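Isochorismatase family protein (Enterococcus faecalis, PDB 2A67) is of uncertain function but belongs to the isochorismatase family and is probably a hydrolase with an isochorismatase-like alpha/beta fold. Local coordinates at residues I10-G15 against A28-V33; V109-C114 against A147-H152; Q35-Y40 against I47-H52. All blocks are in the same frame, centred on the assembly; numbering follows the deposited sequence.

Interaction 1 (I10-G15 against A28-V33); sequences IDFQKG and AVLDKV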
loop_
_atom_site.group_PDB
_atom_site.type_symbol
_atom_site.label_atom_id
_atom_site.label_comp_id
_atom_site.label_asym_id
_atom_site.label_seq_id
_atom_site.Cartn_x
_atom_site.Cartn_y
_atom_site.Cartn_z
ATOM N N ILE D 10 -10.288 5.425 -10.254
ATOM C CA ILE D 10 -9.463 6.342 -9.489
ATOM C C ILE D 10 -8.685 7.329 -10.385
ATOM O O ILE D 10 -7.855 6.958 -11.238
ATOM C CB ILE D 10 -8.505 5.590 -8.517
ATOM C CG1 ILE D 10 -9.290 4.712 -7.533
ATOM C CG2 ILE D 10 -7.543 6.634 -7.774
ATOM C CD1 ILE D 10 -8.414 3.641 -6.888
ATOM N N ASP D 11 -8.979 8.600 -10.169
ATOM C CA ASP D 11 -8.183 9.733 -10.707
ATOM C C ASP D 11 -7.990 9.704 -12.205
ATOM O O ASP D 11 -6.901 10.022 -12.695
ATOM C CB ASP D 11 -6.787 9.816 -10.041
ATOM C CG ASP D 11 -6.830 10.161 -8.547
ATOM O OD1 ASP D 11 -7.897 10.414 -7.971
ATOM O OD2 ASP D 11 -5.757 10.181 -7.915
ATOM N N PHE D 12 -9.024 9.344 -12.942
ATOM C CA PHE D 12 -9.021 9.423 -14.390
ATOM C C PHE D 12 -9.340 10.845 -14.853
ATOM O O PHE D 12 -10.388 11.094 -15.484
ATOM C CB PHE D 12 -10.065 8.477 -14.979
ATOM C CG PHE D 12 -9.638 7.054 -15.027
ATOM C CD1 PHE D 12 -8.447 6.685 -15.682
ATOM C CD2 PHE D 12 -10.437 6.063 -14.465
ATOM C CE1 PHE D 12 -8.083 5.314 -15.769
ATOM C CE2 PHE D 12 -10.072 4.688 -14.542
ATOM C CZ PHE D 12 -8.913 4.328 -15.191
ATOM N N GLN D 13 -8.405 11.755 -14.586
ATOM C CA GLN D 13 -8.576 13.198 -14.830
ATOM C C GLN D 13 -7.561 13.748 -15.869
ATOM O O GLN D 13 -6.398 13.314 -15.912
ATOM C CB GLN D 13 -8.426 13.938 -13.501
ATOM C CG GLN D 13 -9.370 13.408 -12.349
ATOM C CD GLN D 13 -8.896 13.867 -11.009
ATOM O OE1 GLN D 13 -8.245 13.132 -10.294
ATOM N NE2 GLN D 13 -9.204 15.112 -10.661
ATOM N N LYS D 14 -8.029 14.702 -16.686
ATOM C CA LYS D 14 -7.263 15.241 -17.822
ATOM C C LYS D 14 -5.836 15.647 -17.443
ATOM O O LYS D 14 -4.880 15.273 -18.127
ATOM C CB LYS D 14 -8.001 16.420 -18.443
ATOM C CG LYS D 14 -9.450 16.121 -18.795
ATOM C CD LYS D 14 -10.061 17.341 -19.474
ATOM C CE LYS D 14 -11.519 17.536 -19.134
ATOM N NZ LYS D 14 -11.777 19.045 -19.103
ATOM N N GLY D 15 -5.695 16.334 -16.316
ATOM C CA GLY D 15 -4.403 16.896 -15.924
ATOM C C GLY D 15 -3.382 15.987 -15.263
ATOM O O GLY D 15 -2.435 16.478 -14.661
ATOM N N ALA D 28 -6.325 2.471 -24.574
ATOM C CA ALA D 28 -6.871 1.116 -24.357
ATOM C C ALA D 28 -7.370 0.925 -22.942
ATOM O O ALA D 28 -8.266 0.136 -22.725
ATOM C CB ALA D 28 -5.852 0.025 -24.722
ATOM N N VAL D 29 -6.784 1.642 -21.960
ATOM C CA VAL D 29 -7.240 1.525 -20.577
ATOM C C VAL D 29 -8.669 2.097 -20.482
ATOM O O VAL D 29 -9.575 1.467 -19.961
ATOM C CB VAL D 29 -6.260 2.248 -19.585
ATOM C CG1 VAL D 29 -6.915 2.468 -18.221
ATOM C CG2 VAL D 29 -4.994 1.452 -19.442
ATOM N N LEU D 30 -8.869 3.304 -21.005
ATOM C CA LEU D 30 -10.190 3.940 -20.992
ATOM C C LEU D 30 -11.262 3.149 -21.779
ATOM O O LEU D 30 -12.423 3.126 -21.392
ATOM C CB LEU D 30 -10.079 5.388 -21.475
ATOM C CG LEU D 30 -9.095 6.320 -20.733
ATOM C CD1 LEU D 30 -8.974 7.705 -21.494
ATOM C CD2 LEU D 30 -9.395 6.543 -19.236
ATOM N N ASP D 31 -10.865 2.505 -22.873
ATOM C CA ASP D 31 -11.774 1.656 -23.625
ATOM C C ASP D 31 -12.208 0.459 -22.769
ATOM O O ASP D 31 -13.395 0.132 -22.725
ATOM C CB ASP D 31 -11.097 1.142 -24.893
ATOM C CG ASP D 31 -10.960 2.207 -25.944
ATOM O OD1 ASP D 31 -11.824 3.134 -25.955
ATOM O OD2 ASP D 31 -10.009 2.095 -26.774
ATOM N N LYS D 32 -11.245 -0.154 -22.077
ATOM C CA LYS D 32 -11.532 -1.303 -21.201
ATOM C C LYS D 32 -12.403 -0.845 -20.003
ATOM O O LYS D 32 -13.365 -1.488 -19.629
ATOM C CB LYS D 32 -10.199 -1.970 -20.794
ATOM C CG LYS D 32 -10.334 -3.277 -20.072
ATOM C CD LYS D 32 -10.147 -4.501 -21.011
ATOM C CE LYS D 32 -8.697 -5.119 -20.880
ATOM N NZ LYS D 32 -8.576 -6.395 -20.018
ATOM N N VAL D 33 -12.092 0.311 -19.437
ATOM C CA VAL D 33 -12.912 0.883 -18.347
ATOM C C VAL D 33 -14.342 1.209 -18.796
ATOM O O VAL D 33 -15.304 0.882 -18.090
ATOM C CB VAL D 33 -12.234 2.138 -17.729
ATOM C CG1 VAL D 33 -13.255 2.970 -16.892
ATOM C CG2 VAL D 33 -11.019 1.691 -16.890
#
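F12 is the bump in this contact, and V29, L30 and V33 of helix 26-42 make the hollow. The setting is the first beta-alpha unit of a parallel alpha/beta fold. Strand 5-10 ends at I10, the chain loops out, and helix 26-42 follows. F12 sits at the centre of an inverse gamma turn in that loop, closed by a weak bond from Q13 N to D11 O. From this turn its side chain points at the helix.

The ring fits among three branches, each from a different residue. The CD2 methyl of L30 comes obliquely to the ring, 3.7 Å from F12 CD1. The side chains of F12 and L30 run past each other in opposite directions. V29 sends its CG1 to the next ring atom, with CG1 3.9 Å from F12 CE1. V33 meets the far end, its CG2 3.8 Å from F12 CZ and about as near to CE2. These two approaches are oblique as well. The two valines lie one helical turn apart and use different branches. V29 reaches the ring with the methyl anti to its backbone N (chi1 164°), V33 with the one anti to its carbonyl carbon.

No hydrogen bond crosses between the segments; the contact is apolar and buried. F67 and L70 from a loop also touch F12, and L70 touches V33 as well. Q13 bonds to W64 O and H52 N. D11, paired with K81 and close to C114, is consistent with the Asp-Lys-Cys site of related hydrolases, so this loop probably borders the active site. The backbone O of I10 stands 4.1 Å above one face of the F12 ring, displaced toward the rim.

Interaction 2 (V109-C114 against A147-H152); sequences VQTEFC and AQIIQH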
loop_
_atom_site.group_PDB
_atom_site.type_symbol
_atom_site.label_atom_id
_atom_site.label_comp_id
_atom_site.label_asym_id
_atom_site.label_seq_id
_atom_site.Cartn_x
_atom_site.Cartn_y
_atom_site.Cartn_z
ATOM N N VAL D 109 -5.349 5.494 -12.118
ATOM C CA VAL D 109 -3.980 5.987 -12.247
ATOM C C VAL D 109 -3.691 6.792 -10.970
ATOM O O VAL D 109 -4.637 7.238 -10.311
ATOM C CB VAL D 109 -3.832 6.936 -13.510
ATOM C CG1 VAL D 109 -4.288 6.199 -14.818
ATOM C CG2 VAL D 109 -4.700 8.184 -13.319
ATOM N N GLN D 110 -2.425 6.915 -10.571
ATOM C CA GLN D 110 -1.323 6.160 -11.175
ATOM C C GLN D 110 -1.170 4.839 -10.426
ATOM O O GLN D 110 -1.343 4.804 -9.223
ATOM C CB GLN D 110 0.014 6.943 -11.079
ATOM C CG GLN D 110 0.102 8.067 -12.121
ATOM C CD GLN D 110 1.298 8.950 -11.872
ATOM O OE1 GLN D 110 2.447 8.575 -12.113
ATOM N NE2 GLN D 110 1.033 10.111 -11.337
ATOM N N THR D 111 -0.751 3.803 -11.149
ATOM C CA THR D 111 -0.524 2.424 -10.617
ATOM C C THR D 111 0.109 2.372 -9.238
ATOM O O THR D 111 -0.427 1.755 -8.309
ATOM C CB THR D 111 0.439 1.667 -11.569
ATOM O OG1 THR D 111 -0.120 1.682 -12.888
ATOM C CG2 THR D 111 0.757 0.209 -11.093
ATOM N N GLU D 112 1.302 2.961 -9.127
ATOM C CA GLU D 112 2.096 2.777 -7.928
ATOM C C GLU D 112 1.745 3.750 -6.795
ATOM O O GLU D 112 2.183 3.564 -5.676
ATOM C CB GLU D 112 3.590 2.859 -8.250
ATOM C CG GLU D 112 4.119 4.310 -8.476
ATOM C CD GLU D 112 4.011 4.793 -9.931
ATOM O OE1 GLU D 112 2.976 4.568 -10.590
ATOM O OE2 GLU D 112 4.977 5.425 -10.421
ATOM N N PHE D 113 0.933 4.751 -7.078
ATOM C CA PHE D 113 0.592 5.739 -6.070
ATOM C C PHE D 113 -0.837 5.513 -5.588
ATOM O O PHE D 113 -1.042 4.656 -4.769
ATOM C CB PHE D 113 0.830 7.163 -6.594
ATOM C CG PHE D 113 2.277 7.451 -6.920
ATOM C CD1 PHE D 113 3.237 7.498 -5.911
ATOM C CD2 PHE D 113 2.680 7.664 -8.233
ATOM C CE1 PHE D 113 4.643 7.789 -6.196
ATOM C CE2 PHE D 113 4.058 7.964 -8.529
ATOM C CZ PHE D 113 5.032 8.012 -7.493
ATOM N N CYS D 114 -1.798 6.253 -6.125
ATOM C CA CYS D 114 -3.169 6.265 -5.630
ATOM C C CYS D 114 -3.870 4.918 -5.782
ATOM O O CYS D 114 -4.730 4.583 -4.958
ATOM C CB CYS D 114 -4.024 7.278 -6.394
ATOM S SG CYS D 114 -3.250 8.938 -6.658
ATOM N N ALA D 147 5.769 0.309 -18.036
ATOM C CA ALA D 147 5.597 -1.150 -18.188
ATOM C C ALA D 147 6.174 -1.972 -16.997
ATOM O O ALA D 147 5.550 -2.905 -16.505
ATOM C CB ALA D 147 6.203 -1.611 -19.505
ATOM N N GLN D 148 7.365 -1.609 -16.526
ATOM C CA GLN D 148 8.016 -2.319 -15.420
ATOM C C GLN D 148 7.305 -2.064 -14.093
ATOM O O GLN D 148 7.165 -2.984 -13.256
ATOM C CB GLN D 148 9.470 -1.846 -15.269
ATOM C CG GLN D 148 10.430 -2.257 -16.368
ATOM C CD GLN D 148 11.810 -1.707 -16.104
ATOM O OE1 GLN D 148 12.021 -0.498 -16.161
ATOM N NE2 GLN D 148 12.743 -2.574 -15.770
ATOM N N ILE D 149 6.881 -0.812 -13.899
ATOM C CA ILE D 149 6.115 -0.398 -12.701
ATOM C C ILE D 149 4.773 -1.126 -12.620
ATOM O O ILE D 149 4.401 -1.641 -11.554
ATOM C CB ILE D 149 5.866 1.134 -12.629
ATOM C CG1 ILE D 149 7.198 1.914 -12.566
ATOM C CG2 ILE D 149 4.937 1.474 -11.387
ATOM C CD1 ILE D 149 7.035 3.392 -12.952
ATOM N N ILE D 150 4.058 -1.149 -13.748
ATOM C CA ILE D 150 2.799 -1.875 -13.868
ATOM C C ILE D 150 2.965 -3.356 -13.606
ATOM O O ILE D 150 2.192 -3.931 -12.833
ATOM C CB ILE D 150 2.122 -1.634 -15.221
ATOM C CG1 ILE D 150 1.530 -0.230 -15.262
ATOM C CG2 ILE D 150 0.971 -2.650 -15.433
ATOM C CD1 ILE D 150 1.332 0.331 -16.643
ATOM N N GLN D 151 3.939 -3.989 -14.259
ATOM C CA GLN D 151 4.245 -5.400 -14.007
ATOM C C GLN D 151 4.498 -5.686 -12.501
ATOM O O GLN D 151 3.940 -6.630 -11.890
ATOM C CB GLN D 151 5.439 -5.812 -14.883
ATOM C CG GLN D 151 6.020 -7.183 -14.653
ATOM C CD GLN D 151 7.316 -7.415 -15.499
ATOM O OE1 GLN D 151 8.345 -6.685 -15.379
ATOM N NE2 GLN D 151 7.255 -8.449 -16.385
ATOM N N HIS D 152 5.361 -4.870 -11.915
ATOM C CA HIS D 152 5.730 -5.007 -10.513
ATOM C C HIS D 152 4.526 -4.963 -9.564
ATOM O O HIS D 152 4.394 -5.839 -8.741
ATOM C CB HIS D 152 6.731 -3.898 -10.132
ATOM C CG HIS D 152 7.187 -3.929 -8.700
ATOM N ND1 HIS D 152 7.893 -4.984 -8.153
ATOM C CD2 HIS D 152 7.087 -2.992 -7.720
ATOM C CE1 HIS D 152 8.235 -4.679 -6.905
ATOM N NE2 HIS D 152 7.735 -3.485 -6.616
#
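T111 turns OG1 beside its backbone N (chi1 -56°), which leaves the CG2 methyl anti to that N and aimed at the other helix. E112 places CG between its own backbone N and carbonyl carbon (chi1 77°) and bends again at the next bond (chi2 -89°). The carboxylate is thereby folded back beside I149. The contact joins the first turn of helix 111-125 to helix 146-157, two helices of the alpha/beta fold beside the subunit interface.

T111 and I150 cross at about a right angle. The hydroxyl makes the closer approach, T111 OG1 lying 3.5 Å from I150 CG1. T111 CG2 lies 4.0 Å from I150 CA and nearly as close to I149 O, so the methyl rests on the helix backbone. E112 and I149 cross more obliquely. The CG2 methyl of I149 nestles inside the fold of the glutamate, 3.7 Å from both E112 CB and E112 CD. The CD1 end of I149 reaches E112 OE2 at 3.8 Å. E112 CG also stands 3.6 Å above the centre of the F113 ring.

E112 OE1 bonds to T138 OG1, and T111 OG1 bonds to T136 OG1. In the dimer, E112 O accepts a bond from R120 NH1 of the second subunit, and the H152 ring meets that of H153 of the same subunit.

A cis peptide precedes Q110, which takes the N-cap position. No hydrogen bond links the two segments. The chemistry is therefore mixed: isoleucine branches pack against polar side chains, of which T111 OG1 and E112 OE1 are bonded outside the two segments. The start of the helix would probably help to stabilise a charged carboxylate at E112 in these buried surroundings.

Interaction 3 (Q35-Y40 against I47-H52); sequences QRIAVY and IIFVQH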
loop_
_atom_site.group_PDB
_atom_site.type_symbol
_atom_site.label_atom_id
_atom_site.label_comp_id
_atom_site.label_asym_id
_atom_site.label_seq_id
_atom_site.Cartn_x
_atom_site.Cartn_y
_atom_site.Cartn_z
ATOM N N GLN D 35 -15.984 -0.364 -21.058
ATOM C CA GLN D 35 -16.652 -1.696 -21.156
ATOM C C GLN D 35 -17.169 -2.163 -19.792
ATOM O O GLN D 35 -18.295 -2.684 -19.682
ATOM C CB GLN D 35 -15.724 -2.762 -21.738
ATOM C CG GLN D 35 -15.410 -2.612 -23.214
ATOM C CD GLN D 35 -14.791 -3.870 -23.816
ATOM O OE1 GLN D 35 -15.231 -4.342 -24.906
ATOM N NE2 GLN D 35 -13.812 -4.474 -23.102
ATOM N N ARG D 36 -16.370 -1.945 -18.745
ATOM C CA ARG D 36 -16.804 -2.298 -17.389
ATOM C C ARG D 36 -17.942 -1.427 -16.941
ATOM O O ARG D 36 -18.885 -1.903 -16.341
ATOM C CB ARG D 36 -15.638 -2.215 -16.389
ATOM C CG ARG D 36 -14.423 -3.025 -16.787
ATOM C CD ARG D 36 -14.875 -4.515 -16.992
ATOM N NE ARG D 36 -15.421 -5.058 -15.741
ATOM C CZ ARG D 36 -16.284 -6.064 -15.676
ATOM N NH1 ARG D 36 -16.751 -6.608 -16.794
ATOM N NH2 ARG D 36 -16.687 -6.515 -14.506
ATOM N N ILE D 37 -17.813 -0.109 -17.160
ATOM C CA ILE D 37 -18.894 0.837 -16.880
ATOM C C ILE D 37 -20.195 0.300 -17.456
ATOM O O ILE D 37 -21.215 0.276 -16.785
ATOM C CB ILE D 37 -18.560 2.249 -17.462
ATOM C CG1 ILE D 37 -17.528 2.929 -16.532
ATOM C CG2 ILE D 37 -19.819 3.107 -17.604
ATOM C CD1 ILE D 37 -17.007 4.299 -17.078
ATOM N N ALA D 38 -20.158 -0.082 -18.722
ATOM C CA ALA D 38 -21.356 -0.539 -19.397
ATOM C C ALA D 38 -21.961 -1.770 -18.686
ATOM O O ALA D 38 -23.162 -1.814 -18.461
ATOM C CB ALA D 38 -21.070 -0.801 -20.914
ATOM N N VAL D 39 -21.132 -2.695 -18.222
ATOM C CA VAL D 39 -21.648 -3.886 -17.462
ATOM C C VAL D 39 -22.286 -3.441 -16.124
ATOM O O VAL D 39 -23.330 -3.919 -15.718
ATOM C CB VAL D 39 -20.505 -4.875 -17.156
ATOM C CG1 VAL D 39 -20.900 -5.927 -16.119
ATOM C CG2 VAL D 39 -19.925 -5.520 -18.439
ATOM N N TYR D 40 -21.648 -2.508 -15.427
ATOM C CA TYR D 40 -22.210 -1.998 -14.175
ATOM C C TYR D 40 -23.542 -1.313 -14.385
ATOM O O TYR D 40 -24.462 -1.525 -13.586
ATOM C CB TYR D 40 -21.181 -1.088 -13.458
ATOM C CG TYR D 40 -20.215 -1.928 -12.676
ATOM C CD1 TYR D 40 -19.203 -2.626 -13.331
ATOM C CD2 TYR D 40 -20.333 -2.052 -11.296
ATOM C CE1 TYR D 40 -18.320 -3.447 -12.642
ATOM C CE2 TYR D 40 -19.421 -2.848 -10.572
ATOM C CZ TYR D 40 -18.432 -3.535 -11.254
ATOM O OH TYR D 40 -17.546 -4.341 -10.568
ATOM N N ILE D 47 -21.223 2.918 -9.636
ATOM C CA ILE D 47 -19.976 3.272 -10.271
ATOM C C ILE D 47 -19.526 4.568 -9.544
ATOM O O ILE D 47 -20.313 5.511 -9.403
ATOM C CB ILE D 47 -20.102 3.592 -11.780
ATOM C CG1 ILE D 47 -20.711 2.372 -12.555
ATOM C CG2 ILE D 47 -18.702 4.174 -12.297
ATOM C CD1 ILE D 47 -21.229 2.709 -13.939
ATOM N N ILE D 48 -18.309 4.547 -9.029
ATOM C CA ILE D 48 -17.784 5.629 -8.156
ATOM C C ILE D 48 -16.500 6.146 -8.766
ATOM O O ILE D 48 -15.510 5.405 -8.882
ATOM C CB ILE D 48 -17.502 5.138 -6.749
ATOM C CG1 ILE D 48 -18.739 4.464 -6.143
ATOM C CG2 ILE D 48 -17.015 6.324 -5.808
ATOM C CD1 ILE D 48 -18.451 3.497 -4.967
ATOM N N PHE D 49 -16.496 7.427 -9.161
ATOM C CA PHE D 49 -15.298 8.054 -9.672
ATOM C C PHE D 49 -14.608 8.798 -8.531
ATOM O O PHE D 49 -15.257 9.555 -7.787
ATOM C CB PHE D 49 -15.645 9.079 -10.751
ATOM C CG PHE D 49 -16.107 8.483 -12.036
ATOM C CD1 PHE D 49 -17.474 8.311 -12.284
ATOM C CD2 PHE D 49 -15.197 8.095 -13.002
ATOM C CE1 PHE D 49 -17.903 7.786 -13.455
ATOM C CE2 PHE D 49 -15.648 7.553 -14.207
ATOM C CZ PHE D 49 -16.994 7.405 -14.418
ATOM N N VAL D 50 -13.307 8.591 -8.391
ATOM C CA VAL D 50 -12.507 9.363 -7.406
ATOM C C VAL D 50 -11.701 10.420 -8.177
ATOM O O VAL D 50 -11.081 10.127 -9.196
ATOM C CB VAL D 50 -11.599 8.439 -6.537
ATOM C CG1 VAL D 50 -10.763 9.284 -5.563
ATOM C CG2 VAL D 50 -12.515 7.397 -5.745
ATOM N N GLN D 51 -11.792 11.662 -7.725
ATOM C CA GLN D 51 -11.040 12.758 -8.320
ATOM C C GLN D 51 -10.184 13.426 -7.257
ATOM O O GLN D 51 -10.658 13.780 -6.162
ATOM C CB GLN D 51 -11.993 13.771 -8.949
ATOM C CG GLN D 51 -12.712 13.223 -10.182
ATOM C CD GLN D 51 -13.795 14.133 -10.666
ATOM O OE1 GLN D 51 -14.946 14.006 -10.259
ATOM N NE2 GLN D 51 -13.437 15.095 -11.521
ATOM N N HIS D 52 -8.904 13.545 -7.601
ATOM C CA HIS D 52 -7.891 14.149 -6.745
ATOM C C HIS D 52 -7.950 15.674 -6.966
ATOM O O HIS D 52 -8.341 16.155 -8.023
ATOM C CB HIS D 52 -6.514 13.571 -7.106
ATOM C CG HIS D 52 -5.462 13.848 -6.082
ATOM N ND1 HIS D 52 -4.546 14.869 -6.224
ATOM C CD2 HIS D 52 -5.201 13.275 -4.882
ATOM C CE1 HIS D 52 -3.738 14.888 -5.179
ATOM N NE2 HIS D 52 -4.115 13.942 -4.347
#
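Helix 26-42 runs over strand 47-52 with segment axes 10.2 Å apart at closest and N-to-C directions at 139°, and the backbones come nearest at Y40 and I47. I47 has the largest share of the contact. It packs between two helix residues that are three positions apart. Its CG1 lies 3.6 Å from Y40 CB, and its CD1 is 3.7 Å from the backbone O of I37. The same CD1 also meets the CG2 methyl of I37 at 3.9 Å, where the two isoleucines cross at about a right angle. Further along the strand, I37 CD1 lies 4.1 Å from F49 CZ, approaching the ring obliquely. I37 thus uses both branches, CG2 for I47 and CD1 for F49.

Y40 behaves differently. Its CB faces the strand, but the CG is anti to the carbonyl carbon (chi1 -83°), and the ring is led away from the strand. The side chain touches L7 of strand 5-10, and its OH bonds to E105 OE1 and R5 NE. The hydroxyl is thus held by charged groups of two other strands.

The strand residues alternate in the usual way. I47 and F49 meet this helix, while I48 turns to the other face of the sheet and touches L95 and L96 of helix 92-98. The contact is buried, its side-chain pairs are apolar, and no hydrogen bond crosses it. It is the helix-on-sheet packing of a beta-alpha-beta crossover, strand 5-10 to helix 26-42 to strand 47-52, within the three-layer alpha/beta fold of the isochorismatase family.

Along the chain, interaction 1 closes first, interaction 3 follows and interaction 2 comes last. Interactions 1 and 3 share helix 26-42, with centres about 10 Å apart. They also meet at the sheet, where D11 N bonds to V50 O. Interaction 2 lies about 14 Å from interaction 1, centre to centre. It is about 19 Å from interaction 3, on the opposite side of the chain's centre. Strands 5-10 and 103-109 join it to interaction 1 through I10 O and V109 N. D11 OD2 and C114 SG are 3.1 Å apart. With K81 they resemble the Asp-Lys-Cys site of related hydrolases, so segments 10-15 and 109-114 probably border the active site.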